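Local coordinates for hydroxyglutarate synthase (Pseudomonas putida, PDB 6W1G), which uses iron(II) and O2 to decarboxylate and hydroxylate 2-oxoadipate to (R)-2-hydroxyglutarate, a step of D-lysine catabolism, at residues P125-T130 with E294-G299; I62-Q67 with A393-D398; E54-T59 with T228-D233; R114-Q119 with Q436-L441. One frame throughout, in Å; residues are numbered along the deposited sequence. Where two conformers were deposited one is given.

Contact 1: P125-T130 with E294-G299; sequences PFRVFT and EIEQRG. With NI (nickel (II) ion), chain B.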
loop_
_atom_site.group_PDB
_atom_site.type_symbol
_atom_site.label_atom_id
_atom_site.label_comp_id
_atom_site.label_asym_id
_atom_site.label_seq_id
_atom_site.Cartn_x
_atom_site.Cartn_y
_atom_site.Cartn_z
ATOM N N PRO A 125 8.803 4.949 0.483
ATOM C CA PRO A 125 7.411 4.771 0.866
ATOM C C PRO A 125 6.959 3.318 0.781
ATOM O O PRO A 125 5.755 3.028 0.752
ATOM C CB PRO A 125 6.665 5.605 -0.171
ATOM C CG PRO A 125 7.473 5.371 -1.393
ATOM C CD PRO A 125 8.927 5.370 -0.935
ATOM N N PHE A 126 7.907 2.387 0.781
ATOM C CA PHE A 126 7.555 0.967 0.694
ATOM C C PHE A 126 6.593 0.573 1.791
ATOM O O PHE A 126 6.799 0.908 2.964
ATOM C CB PHE A 126 8.828 0.132 0.777
ATOM C CG PHE A 126 8.640 -1.315 0.564
ATOM C CD1 PHE A 126 8.140 -1.792 -0.638
ATOM C CD2 PHE A 126 9.002 -2.226 1.541
ATOM C CE1 PHE A 126 7.998 -3.164 -0.855
ATOM C CE2 PHE A 126 8.894 -3.580 1.324
ATOM C CZ PHE A 126 8.384 -4.049 0.120
ATOM N N ARG A 127 5.591 -0.206 1.421
ATOM C CA ARG A 127 4.627 -0.763 2.378
ATOM C C ARG A 127 4.454 -2.238 2.079
ATOM O O ARG A 127 4.607 -2.650 0.937
ATOM C CB ARG A 127 3.190 -0.197 2.327
ATOM C CG ARG A 127 3.013 1.237 2.068
ATOM C CD ARG A 127 2.656 1.470 0.618
ATOM N NE ARG A 127 2.499 2.855 0.408
ATOM C CZ ARG A 127 2.835 3.500 -0.719
ATOM N NH1 ARG A 127 2.703 4.786 -0.832
ATOM N NH2 ARG A 127 3.313 2.823 -1.767
ATOM N N VAL A 128 4.117 -3.011 3.120
ATOM C CA VAL A 128 3.776 -4.406 2.940
ATOM C C VAL A 128 2.413 -4.656 3.560
ATOM O O VAL A 128 2.266 -4.629 4.798
ATOM C CB VAL A 128 4.808 -5.392 3.446
ATOM C CG1 VAL A 128 4.296 -6.834 3.211
ATOM C CG2 VAL A 128 6.128 -5.179 2.748
ATOM N N PHE A 129 1.410 -4.876 2.705
ATOM C CA PHE A 129 0.065 -5.252 3.127
ATOM C C PHE A 129 0.115 -6.708 3.563
ATOM O O PHE A 129 0.526 -7.569 2.778
ATOM C CB PHE A 129 -0.888 -5.087 1.951
ATOM C CG PHE A 129 -2.338 -5.229 2.303
ATOM C CD1 PHE A 129 -2.993 -6.446 2.228
ATOM C CD2 PHE A 129 -3.052 -4.137 2.754
ATOM C CE1 PHE A 129 -4.327 -6.536 2.555
ATOM C CE2 PHE A 129 -4.398 -4.246 3.080
ATOM C CZ PHE A 129 -5.019 -5.435 2.983
ATOM N N THR A 130 -0.187 -6.965 4.830
ATOM C CA THR A 130 0.049 -8.246 5.473
ATOM C C THR A 130 -1.268 -8.787 6.001
ATOM O O THR A 130 -1.890 -8.196 6.893
ATOM C CB THR A 130 1.047 -8.078 6.593
ATOM O OG1 THR A 130 2.257 -7.535 6.070
ATOM C CG2 THR A 130 1.370 -9.403 7.274
ATOM N N GLU A 294 -0.481 -6.443 -10.054
ATOM C CA GLU A 294 -1.313 -5.284 -9.752
ATOM C C GLU A 294 -0.592 -4.015 -10.155
ATOM O O GLU A 294 0.655 -3.942 -10.181
ATOM C CB GLU A 294 -1.628 -5.282 -8.253
ATOM C CG GLU A 294 -2.523 -4.166 -7.759
ATOM C CD GLU A 294 -2.817 -4.356 -6.294
ATOM O OE1 GLU A 294 -1.970 -4.022 -5.441
ATOM O OE2 GLU A 294 -3.901 -4.886 -5.969
ATOM N N ILE A 295 -1.380 -2.989 -10.443
ATOM C CA ILE A 295 -0.890 -1.642 -10.716
ATOM C C ILE A 295 -1.778 -0.678 -9.946
ATOM O O ILE A 295 -2.982 -0.887 -9.837
ATOM C CB ILE A 295 -0.912 -1.360 -12.254
ATOM C CG1 ILE A 295 -0.376 -0.004 -12.605
ATOM C CG2 ILE A 295 -2.304 -1.538 -12.859
ATOM C CD1 ILE A 295 1.050 0.223 -12.243
ATOM N N GLU A 296 -1.186 0.422 -9.448
ATOM C CA GLU A 296 -1.954 1.417 -8.690
ATOM C C GLU A 296 -1.504 2.824 -9.024
ATOM O O GLU A 296 -0.363 3.065 -9.430
ATOM C CB GLU A 296 -1.859 1.199 -7.184
ATOM C CG GLU A 296 -0.555 1.587 -6.506
ATOM C CD GLU A 296 -0.448 1.123 -5.011
ATOM O OE1 GLU A 296 -1.463 0.726 -4.461
ATOM O OE2 GLU A 296 0.630 1.137 -4.421
ATOM N N GLN A 297 -2.438 3.749 -8.818
ATOM C CA GLN A 297 -2.222 5.172 -8.900
ATOM C C GLN A 297 -2.669 5.749 -7.545
ATOM O O GLN A 297 -3.778 5.447 -7.098
ATOM C CB GLN A 297 -3.059 5.795 -10.031
ATOM C CG GLN A 297 -2.834 7.297 -10.188
ATOM C CD GLN A 297 -3.747 7.939 -11.169
ATOM O OE1 GLN A 297 -4.241 7.322 -12.130
ATOM N NE2 GLN A 297 -3.967 9.216 -10.979
ATOM N N ARG A 298 -1.843 6.563 -6.898
ATOM C CA ARG A 298 -2.130 7.059 -5.553
ATOM C C ARG A 298 -2.455 8.537 -5.593
ATOM O O ARG A 298 -1.676 9.312 -6.135
ATOM C CB ARG A 298 -0.978 6.774 -4.573
ATOM C CG ARG A 298 -0.899 5.323 -4.241
ATOM C CD ARG A 298 0.256 4.994 -3.271
ATOM N NE ARG A 298 0.124 3.612 -2.839
ATOM C CZ ARG A 298 -0.674 3.215 -1.861
ATOM N NH1 ARG A 298 -1.287 4.099 -1.066
ATOM N NH2 ARG A 298 -0.866 1.915 -1.659
ATOM N N GLY A 299 -3.584 8.890 -4.989
ATOM C CA GLY A 299 -4.064 10.249 -4.889
ATOM C C GLY A 299 -4.112 10.751 -3.458
ATOM O O GLY A 299 -3.287 10.351 -2.645
HETATM NI NI NI B . -2.010 -4.626 -3.463
HETATM O O HOH W 1 -4.149 -5.417 -3.536
HETATM O O HOH W 2 -2.322 -5.275 -1.433
HETATM O O HOH W 3 -3.231 -3.152 -2.755
#
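Next to the metal site of this glyoxalase-clan enzyme, Arg127 of strand 127-133 and Arg298 of strand 288-298 stack guanidinium on guanidinium. Their planes are 20° apart and their centres 3.7 Å; Arg127 CZ sits 3.4 Å from Arg298 NE as the two side chains run antiparallel past one another. A bend at chi2 (100°) helps turn Arg127 into this stack, and Pro125 O lies over its other face. Nearby carboxylates probably offset the like charges: Arg127 NH1 forms salt bridges to Glu397 and Glu68, while Arg298 NE reaches Glu296 OE2 at 3.0 Å by a weak, bent bond at its guanidinium edge. Arg298 NH1 goes to the carbonyls of Tyr396 and Asp398. Glu296 OE2 also hydrogen-bonds His70 ND1, a second-shell link to a metal ligand. Glu294, two residues earlier, completes the protein ligands with His70 and His226; its OE1 binds the nickel ion at 2.1 Å, and its OE2 accepts from a metal-bound water.

Contact 2: I62-Q67 with A393-D398; sequences IERLDQ and ALVYED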
loop_
_atom_site.group_PDB
_atom_site.type_symbol
_atom_site.label_atom_id
_atom_site.label_comp_id
_atom_site.label_asym_id
_atom_site.label_seq_id
_atom_site.Cartn_x
_atom_site.Cartn_y
_atom_site.Cartn_z
ATOM N N ILE A 62 8.454 13.522 -6.323
ATOM C CA ILE A 62 9.201 13.264 -7.553
ATOM C C ILE A 62 10.426 12.406 -7.274
ATOM O O ILE A 62 10.820 11.589 -8.099
ATOM C CB ILE A 62 9.540 14.603 -8.243
ATOM C CG1 ILE A 62 9.984 14.402 -9.693
ATOM C CG2 ILE A 62 10.551 15.398 -7.411
ATOM C CD1 ILE A 62 9.910 15.693 -10.511
ATOM N N GLU A 63 11.047 12.561 -6.115
ATOM C CA GLU A 63 12.252 11.799 -5.813
ATOM C C GLU A 63 11.980 10.371 -5.368
ATOM O O GLU A 63 12.874 9.538 -5.461
ATOM C CB GLU A 63 13.065 12.555 -4.762
ATOM C CG GLU A 63 13.437 13.974 -5.238
ATOM C CD GLU A 63 14.279 14.772 -4.266
ATOM O OE1 GLU A 63 14.403 14.371 -3.091
ATOM O OE2 GLU A 63 14.816 15.817 -4.689
ATOM N N ARG A 64 10.792 10.067 -4.889
ATOM C CA ARG A 64 10.466 8.721 -4.392
ATOM C C ARG A 64 9.710 7.893 -5.426
ATOM O O ARG A 64 9.591 6.674 -5.281
ATOM C CB ARG A 64 9.663 8.796 -3.073
ATOM C CG ARG A 64 8.189 8.956 -3.271
ATOM C CD ARG A 64 7.400 9.254 -1.966
ATOM N NE ARG A 64 6.057 8.760 -2.081
ATOM C CZ ARG A 64 5.154 8.700 -1.113
ATOM N NH1 ARG A 64 5.354 9.301 0.029
ATOM N NH2 ARG A 64 4.046 8.005 -1.292
ATOM N N LEU A 65 9.165 8.540 -6.458
ATOM C CA LEU A 65 8.179 7.899 -7.323
ATOM C C LEU A 65 8.735 6.678 -8.051
ATOM O O LEU A 65 8.054 5.659 -8.170
ATOM C CB LEU A 65 7.717 8.933 -8.342
ATOM C CG LEU A 65 6.798 8.409 -9.442
ATOM C CD1 LEU A 65 5.511 7.856 -8.906
ATOM C CD2 LEU A 65 6.571 9.525 -10.452
ATOM N N ASP A 66 9.942 6.777 -8.605
ATOM C CA ASP A 66 10.417 5.739 -9.499
ATOM C C ASP A 66 10.559 4.396 -8.805
ATOM O O ASP A 66 10.352 3.360 -9.437
ATOM C CB ASP A 66 11.751 6.108 -10.112
ATOM C CG ASP A 66 12.258 5.032 -11.038
ATOM O OD1 ASP A 66 11.542 4.734 -12.017
ATOM O OD2 ASP A 66 13.330 4.463 -10.766
ATOM N N GLN A 67 10.890 4.381 -7.525
ATOM C CA GLN A 67 11.056 3.137 -6.781
ATOM C C GLN A 67 9.865 2.783 -5.907
ATOM O O GLN A 67 9.922 1.788 -5.186
ATOM C CB GLN A 67 12.356 3.169 -5.971
ATOM C CG GLN A 67 13.599 3.272 -6.871
ATOM C CD GLN A 67 13.776 2.013 -7.710
ATOM O OE1 GLN A 67 13.863 0.915 -7.170
ATOM N NE2 GLN A 67 13.799 2.164 -9.023
ATOM N N ALA A 393 -2.326 18.294 -2.201
ATOM C CA ALA A 393 -2.847 17.218 -1.385
ATOM C C ALA A 393 -1.728 16.330 -0.856
ATOM O O ALA A 393 -0.706 16.109 -1.505
ATOM C CB ALA A 393 -3.837 16.376 -2.177
ATOM N N LEU A 394 -1.962 15.804 0.339
ATOM C CA LEU A 394 -1.098 14.811 0.960
ATOM C C LEU A 394 -1.389 13.452 0.365
ATOM O O LEU A 394 -2.535 13.010 0.430
ATOM C CB LEU A 394 -1.387 14.802 2.451
ATOM C CG LEU A 394 -0.563 13.804 3.272
ATOM C CD1 LEU A 394 0.896 14.062 3.203
ATOM C CD2 LEU A 394 -1.091 13.798 4.712
ATOM N N VAL A 395 -0.372 12.780 -0.164
ATOM C CA VAL A 395 -0.578 11.497 -0.838
ATOM C C VAL A 395 -1.015 10.426 0.136
ATOM O O VAL A 395 -0.486 10.294 1.245
ATOM C CB VAL A 395 0.657 11.118 -1.660
ATOM C CG1 VAL A 395 1.935 10.952 -0.783
ATOM C CG2 VAL A 395 0.408 9.852 -2.503
ATOM N N TYR A 396 -1.945 9.602 -0.328
ATOM C CA TYR A 396 -2.458 8.464 0.428
ATOM C C TYR A 396 -1.450 7.340 0.415
ATOM O O TYR A 396 -0.980 6.928 -0.655
ATOM C CB TYR A 396 -3.753 8.036 -0.253
ATOM C CG TYR A 396 -4.539 6.985 0.526
ATOM C CD1 TYR A 396 -4.969 7.258 1.815
ATOM C CD2 TYR A 396 -4.872 5.768 -0.032
ATOM C CE1 TYR A 396 -5.735 6.345 2.544
ATOM C CE2 TYR A 396 -5.644 4.853 0.663
ATOM C CZ TYR A 396 -6.051 5.153 1.975
ATOM O OH TYR A 396 -6.820 4.313 2.742
ATOM N N GLU A 397 -1.143 6.822 1.598
ATOM C CA GLU A 397 -0.144 5.792 1.811
ATOM C C GLU A 397 -0.725 4.433 2.119
ATOM O O GLU A 397 0.041 3.454 2.225
ATOM C CB GLU A 397 0.763 6.179 3.021
ATOM C CG GLU A 397 1.412 7.515 2.866
ATOM C CD GLU A 397 2.546 7.602 1.854
ATOM O OE1 GLU A 397 2.885 6.586 1.195
ATOM O OE2 GLU A 397 3.092 8.737 1.687
ATOM N N ASP A 398 -2.047 4.336 2.260
ATOM C CA ASP A 398 -2.730 3.115 2.729
ATOM C C ASP A 398 -3.498 2.468 1.573
ATOM O O ASP A 398 -3.079 2.568 0.416
ATOM C CB ASP A 398 -3.516 3.484 3.970
ATOM C CG ASP A 398 -2.581 3.962 5.060
ATOM O OD1 ASP A 398 -1.813 3.119 5.548
ATOM O OD2 ASP A 398 -2.571 5.177 5.358
#
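Arg64 and Glu397 form an end-on salt bridge, the two terminal nitrogens of the arginine gripping both carboxylate oxygens. The straightest bond runs from Arg64 NH1 to Glu397 OE2, 2.9 Å long with an N-H...O angle of 160°; it lies in the guanidinium plane and uses the syn lone pair. The partner bond, Arg64 NH2 to Glu397 OE1 at 3.1 Å, is more bent and tilted out of that plane, in keeping with the 42° between the guanidinium and carboxylate planes. Arg64 NH2 adds a weak bond to Glu397 OE2 at 3.2 Å. Glu397 curls at chi2 (-73°), which brings its carboxylate to the arginine although its CB does not point toward it. The salt bridge ties the short helix 61-64 to the irregular chain that follows strand 389-393, in a buried part of the fold. Other charges complete the network: Arg64 NE forms a salt bridge with Glu68, Glu397 OE1 also takes Arg127, and the backbone N of Glu397 bonds to Tyr444 OH. A leucine in place of Arg64 would probably leave Glu397 OE2 without its main donor and free the carboxylate to turn about its remaining tie to Arg127. Val395 CG1 packs obliquely near the guanidinium, 3.7 Å from Arg64 NH2.

Contact 3: E54-T59 with T228-D233; sequences EALRWT and TPRTLD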
loop_
_atom_site.group_PDB
_atom_site.type_symbol
_atom_site.label_atom_id
_atom_site.label_comp_id
_atom_site.label_asym_id
_atom_site.label_seq_id
_atom_site.Cartn_x
_atom_site.Cartn_y
_atom_site.Cartn_z
ATOM N N GLU A 54 4.724 19.910 -11.099
ATOM C CA GLU A 54 4.908 20.843 -9.992
ATOM C C GLU A 54 4.440 20.243 -8.682
ATOM O O GLU A 54 5.110 20.402 -7.669
ATOM C CB GLU A 54 4.152 22.131 -10.275
ATOM C CG GLU A 54 5.041 23.186 -10.964
ATOM C CD GLU A 54 6.311 23.556 -10.157
ATOM O OE1 GLU A 54 6.214 24.309 -9.145
ATOM O OE2 GLU A 54 7.414 23.074 -10.501
ATOM N N ALA A 55 3.280 19.582 -8.667
ATOM C CA ALA A 55 2.782 18.972 -7.448
ATOM C C ALA A 55 3.813 18.022 -6.858
ATOM O O ALA A 55 4.081 18.035 -5.646
ATOM C CB ALA A 55 1.445 18.281 -7.699
ATOM N N LEU A 56 4.387 17.171 -7.718
ATOM C CA LEU A 56 5.344 16.195 -7.235
ATOM C C LEU A 56 6.650 16.837 -6.794
ATOM O O LEU A 56 7.342 16.312 -5.903
ATOM C CB LEU A 56 5.588 15.144 -8.325
ATOM C CG LEU A 56 4.387 14.342 -8.774
ATOM C CD1 LEU A 56 4.671 13.627 -10.058
ATOM C CD2 LEU A 56 3.965 13.325 -7.702
ATOM N N ARG A 57 7.014 17.980 -7.372
ATOM C CA ARG A 57 8.171 18.722 -6.899
ATOM C C ARG A 57 7.916 19.342 -5.522
ATOM O O ARG A 57 8.730 19.176 -4.620
ATOM C CB ARG A 57 8.532 19.825 -7.904
ATOM C CG ARG A 57 9.741 20.607 -7.506
ATOM C CD ARG A 57 10.021 21.836 -8.349
ATOM N NE ARG A 57 9.036 22.895 -8.211
ATOM C CZ ARG A 57 8.984 23.759 -7.203
ATOM N NH1 ARG A 57 9.855 23.712 -6.188
ATOM N NH2 ARG A 57 8.044 24.678 -7.219
ATOM N N TRP A 58 6.767 19.998 -5.337
ATOM C CA TRP A 58 6.471 20.628 -4.052
ATOM C C TRP A 58 6.588 19.619 -2.935
ATOM O O TRP A 58 7.112 19.927 -1.862
ATOM C CB TRP A 58 5.072 21.244 -4.021
ATOM C CG TRP A 58 4.976 22.555 -4.708
ATOM C CD1 TRP A 58 4.346 22.832 -5.870
ATOM C CD2 TRP A 58 5.524 23.808 -4.251
ATOM N NE1 TRP A 58 4.459 24.175 -6.207
ATOM C CE2 TRP A 58 5.197 24.776 -5.218
ATOM C CE3 TRP A 58 6.260 24.190 -3.132
ATOM C CZ2 TRP A 58 5.583 26.121 -5.085
ATOM C CZ3 TRP A 58 6.638 25.512 -3.002
ATOM C CH2 TRP A 58 6.308 26.436 -3.967
ATOM N N THR A 59 5.990 18.444 -3.114
ATOM C CA THR A 59 5.873 17.495 -2.017
ATOM C C THR A 59 7.086 16.595 -1.879
ATOM O O THR A 59 7.162 15.827 -0.925
ATOM C CB THR A 59 4.653 16.612 -2.231
ATOM O OG1 THR A 59 4.872 15.845 -3.403
ATOM C CG2 THR A 59 3.356 17.398 -2.325
ATOM N N THR A 228 3.488 -4.091 -6.337
ATOM C CA THR A 228 2.729 -3.112 -7.126
ATOM C C THR A 228 3.517 -1.829 -7.245
ATOM O O THR A 228 3.789 -1.175 -6.217
ATOM C CB THR A 228 1.396 -2.822 -6.431
ATOM O OG1 THR A 228 0.718 -4.067 -6.303
ATOM C CG2 THR A 228 0.584 -1.830 -7.226
ATOM N N PRO A 229 3.878 -1.442 -8.469
ATOM C CA PRO A 229 4.492 -0.132 -8.690
ATOM C C PRO A 229 3.428 0.941 -8.770
ATOM O O PRO A 229 2.244 0.673 -8.970
ATOM C CB PRO A 229 5.207 -0.291 -10.033
ATOM C CG PRO A 229 4.386 -1.263 -10.763
ATOM C CD PRO A 229 3.752 -2.196 -9.743
ATOM N N ARG A 230 3.880 2.184 -8.634
ATOM C CA ARG A 230 3.028 3.356 -8.668
ATOM C C ARG A 230 3.128 4.064 -10.018
ATOM O O ARG A 230 4.215 4.454 -10.452
ATOM C CB ARG A 230 3.415 4.347 -7.563
ATOM C CG ARG A 230 2.595 5.614 -7.593
ATOM C CD ARG A 230 3.014 6.580 -6.495
ATOM N NE ARG A 230 2.302 7.823 -6.621
ATOM C CZ ARG A 230 2.528 8.927 -5.906
ATOM N NH1 ARG A 230 3.492 8.954 -4.985
ATOM N NH2 ARG A 230 1.802 10.007 -6.108
ATOM N N THR A 231 1.983 4.199 -10.686
ATOM C CA THR A 231 1.905 5.012 -11.883
ATOM C C THR A 231 1.185 6.315 -11.598
ATOM O O THR A 231 0.308 6.391 -10.751
ATOM C CB THR A 231 1.209 4.259 -13.035
ATOM O OG1 THR A 231 1.234 5.038 -14.234
ATOM C CG2 THR A 231 -0.224 3.910 -12.755
ATOM N N LEU A 232 1.532 7.328 -12.400
ATOM C CA LEU A 232 0.819 8.602 -12.365
ATOM C C LEU A 232 -0.480 8.586 -13.176
ATOM O O LEU A 232 -1.246 9.523 -13.101
ATOM C CB LEU A 232 1.723 9.720 -12.893
ATOM C CG LEU A 232 2.977 9.957 -12.065
ATOM C CD1 LEU A 232 3.826 11.064 -12.698
ATOM C CD2 LEU A 232 2.663 10.276 -10.613
ATOM N N ASP A 233 -0.757 7.550 -13.974
ATOM C CA ASP A 233 -1.981 7.559 -14.798
ATOM C C ASP A 233 -2.409 6.126 -15.100
ATOM O O ASP A 233 -1.920 5.508 -16.042
ATOM C CB ASP A 233 -1.767 8.360 -16.086
ATOM C CG ASP A 233 -3.050 8.532 -16.863
ATOM O OD1 ASP A 233 -4.041 7.808 -16.620
ATOM O OD2 ASP A 233 -3.092 9.404 -17.777
#
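Leu56 of helix 50-59 and Leu232, in the turn between strand 226-229 and helix 234-240, meet end to end through their methyls. Leu56 CD1 rests 3.8 Å from Leu232 CD1 and 3.9 Å from Leu232 CD2, so one branch of Leu56 touches both branches of its partner. The other branch, CD2, comes within 4.3 Å of Arg230 NH2, obliquely to the guanidinium. Arg230 gets there as a fully stretched chain, every torsion from chi1 to chi4 near 180°. One step further out, the turn that presents Leu232 is fixed by Thr231 OG1, which accepts from Asp233 N at 3.2 Å in an ST turn. Asn42 of helix 29-48 holds the same turn through Arg230 O, Leu232 N and Thr231 OG1, and Asp233 caps helix 234-240. The leucine pair is purely apolar, methyl against methyl with no polar bond between the two segments, while the charge of Arg230 beside it is met by Glu68 at NH1 and Glu61 at NH2.

Contact 4: R114-Q119 with Q436-L441; sequences RAVHEQ and QVQDEL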
loop_
_atom_site.group_PDB
_atom_site.type_symbol
_atom_site.label_atom_id
_atom_site.label_comp_id
_atom_site.label_asym_id
_atom_site.label_seq_id
_atom_site.Cartn_x
_atom_site.Cartn_y
_atom_site.Cartn_z
ATOM N N ARG A 114 4.328 0.197 7.225
ATOM C CA ARG A 114 4.865 1.312 6.479
ATOM C C ARG A 114 5.499 2.296 7.443
ATOM O O ARG A 114 5.214 2.289 8.644
ATOM C CB ARG A 114 3.817 2.027 5.604
ATOM C CG ARG A 114 2.668 2.647 6.386
ATOM C CD ARG A 114 1.843 3.488 5.448
ATOM N NE ARG A 114 0.739 4.229 6.034
ATOM C CZ ARG A 114 0.815 5.498 6.460
ATOM N NH1 ARG A 114 1.964 6.126 6.558
ATOM N NH2 ARG A 114 -0.306 6.151 6.751
ATOM N N ALA A 115 6.347 3.187 6.917
ATOM C CA ALA A 115 6.794 4.346 7.672
ATOM C C ALA A 115 5.626 5.318 7.778
ATOM O O ALA A 115 4.640 5.260 7.057
ATOM C CB ALA A 115 7.967 4.970 6.975
ATOM N N VAL A 116 5.753 6.241 8.720
ATOM C CA VAL A 116 4.623 7.085 9.105
ATOM C C VAL A 116 4.831 8.583 8.898
ATOM O O VAL A 116 3.844 9.338 8.846
ATOM C CB VAL A 116 4.147 6.777 10.534
ATOM C CG1 VAL A 116 3.748 5.289 10.665
ATOM C CG2 VAL A 116 5.168 7.237 11.551
ATOM N N HIS A 117 6.045 9.048 8.777
ATOM C CA HIS A 117 6.369 10.462 8.740
ATOM C C HIS A 117 6.766 10.783 7.306
ATOM O O HIS A 117 7.488 9.984 6.683
ATOM C CB HIS A 117 7.510 10.720 9.694
ATOM C CG HIS A 117 7.910 12.127 9.855
ATOM N ND1 HIS A 117 8.577 12.836 8.878
ATOM C CD2 HIS A 117 7.851 12.941 10.936
ATOM C CE1 HIS A 117 8.909 14.022 9.354
ATOM N NE2 HIS A 117 8.484 14.108 10.604
ATOM N N GLU A 118 6.341 11.940 6.809
ATOM C CA GLU A 118 6.633 12.319 5.428
ATOM C C GLU A 118 8.099 12.288 5.067
ATOM O O GLU A 118 8.427 11.977 3.921
ATOM C CB GLU A 118 6.058 13.702 5.117
ATOM C CG GLU A 118 6.537 14.843 6.020
ATOM C CD GLU A 118 5.814 14.958 7.363
ATOM O OE1 GLU A 118 4.925 14.168 7.672
ATOM O OE2 GLU A 118 6.185 15.852 8.159
ATOM N N GLN A 119 9.007 12.615 5.984
ATOM C CA GLN A 119 10.417 12.586 5.616
ATOM C C GLN A 119 10.905 11.146 5.465
ATOM O O GLN A 119 11.709 10.844 4.594
ATOM C CB GLN A 119 11.271 13.321 6.634
ATOM C CG GLN A 119 12.784 13.308 6.290
ATOM C CD GLN A 119 13.121 13.689 4.831
ATOM O OE1 GLN A 119 12.545 14.624 4.273
ATOM N NE2 GLN A 119 14.080 12.959 4.218
ATOM N N GLN A 436 -1.026 -2.392 18.949
ATOM C CA GLN A 436 -2.176 -1.790 18.281
ATOM C C GLN A 436 -1.765 -1.223 16.927
ATOM O O GLN A 436 -0.626 -0.784 16.756
ATOM C CB GLN A 436 -2.767 -0.681 19.149
ATOM C CG GLN A 436 -3.496 -1.261 20.331
ATOM C CD GLN A 436 -4.453 -0.287 20.959
ATOM O OE1 GLN A 436 -5.655 -0.524 20.990
ATOM N NE2 GLN A 436 -3.931 0.818 21.469
ATOM N N VAL A 437 -2.669 -1.321 15.945
ATOM C CA VAL A 437 -2.401 -0.690 14.648
ATOM C C VAL A 437 -2.523 0.824 14.813
ATOM O O VAL A 437 -3.270 1.324 15.679
ATOM C CB VAL A 437 -3.307 -1.217 13.524
ATOM C CG1 VAL A 437 -3.195 -2.752 13.479
ATOM C CG2 VAL A 437 -4.738 -0.776 13.651
ATOM N N GLN A 438 -1.735 1.556 14.056
ATOM C CA GLN A 438 -1.790 3.005 14.071
ATOM C C GLN A 438 -2.991 3.480 13.257
ATOM O O GLN A 438 -3.404 2.845 12.287
ATOM C CB GLN A 438 -0.522 3.578 13.446
ATOM C CG GLN A 438 0.718 3.550 14.262
ATOM C CD GLN A 438 0.957 4.929 14.779
ATOM O OE1 GLN A 438 0.059 5.539 15.357
ATOM N NE2 GLN A 438 2.144 5.461 14.531
ATOM N N ASP A 439 -3.527 4.635 13.656
ATOM C CA ASP A 439 -4.645 5.275 12.957
ATOM C C ASP A 439 -4.065 6.158 11.859
ATOM O O ASP A 439 -3.468 7.216 12.135
ATOM C CB ASP A 439 -5.441 6.099 13.960
ATOM C CG ASP A 439 -6.561 6.918 13.340
ATOM O OD1 ASP A 439 -6.787 6.901 12.110
ATOM O OD2 ASP A 439 -7.238 7.603 14.135
ATOM N N GLU A 440 -4.268 5.742 10.608
ATOM C CA GLU A 440 -3.712 6.487 9.483
ATOM C C GLU A 440 -4.224 7.906 9.424
ATOM O O GLU A 440 -3.491 8.797 9.003
ATOM C CB GLU A 440 -3.940 5.765 8.161
ATOM C CG GLU A 440 -5.377 5.585 7.681
ATOM C CD GLU A 440 -6.088 4.384 8.287
ATOM O OE1 GLU A 440 -5.626 3.852 9.314
ATOM O OE2 GLU A 440 -7.114 3.961 7.720
ATOM N N LEU A 441 -5.503 8.130 9.767
ATOM C CA LEU A 441 -6.026 9.504 9.702
ATOM C C LEU A 441 -5.307 10.434 10.682
ATOM O O LEU A 441 -5.062 11.603 10.374
ATOM C CB LEU A 441 -7.532 9.489 9.906
ATOM C CG LEU A 441 -8.236 8.527 8.941
ATOM C CD1 LEU A 441 -9.740 8.594 9.087
ATOM C CD2 LEU A 441 -7.871 8.702 7.463
#
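Arg114 lies roughly perpendicular to Glu440, and the edge of its guanidinium, not a face, meets the root of the glutamate: Arg114 NH2 lies 3.9 Å from Glu440 CB. The carboxylate and guanidinium do not pair. Glu440 bends at chi2, which carries its carboxylate off from the arginine; the planes of the two groups are 73° apart, and Arg114 NH2 and Glu440 OE1 are separated by 6.3 Å. Arg114 runs extended from CG to NE and then turns its flat end nearly perpendicular (chi4 93°). That twist lets NH1 bond to Ala115 O at 2.9 Å, in the carbonyl plane, while NE forms a salt bridge with Asp398. A methionine in place of Arg114 would probably strip Asp398 of this charged mate and leave Ala115 O without its side-chain donor. Val116 and Gln438 also cross steeply, but their loose touch is doubtful, since the glutamine has two conformers; its NE2 bonds weakly to Gln94 OE1. Both segments then run into helices. His117 ND1 accepts from Gln119 N at 2.9 Å, the nitrogen lying near the ring plane, and Asp439 OD1 takes a weak bond from Leu441 N. The contact thus brings the end of strand 108-114 and the start of helix 118-123 against the start of helix 440-458, both helices opening with side-chain N-caps.

Along the chain the segments run 54-59, 62-67, 114-119, 125-130, 228-233, 294-299, 393-398 and 436-441, so residues far apart in sequence gather round one largely buried region, contact 4 being partly buried. Contacts 2 and 3 lie closest, centres about 6 Å apart, their first segments on the consecutive helices 50-59 and 61-64; contacts 3 and 4 are farthest, about 19 Å between centres. Contact 1 sits about 10 Å from contact 2 between centres, and Gly299 O probably bonds to Tyr396 N between them. Strands 108-114, 127-133 and 226-229 of the five-stranded mixed sheet supply contacts 4, 1 and 3. Thr228 OG1 reaches the metal ligand Glu294, which ties contact 3 directly to the catalytic metal site in contact 1.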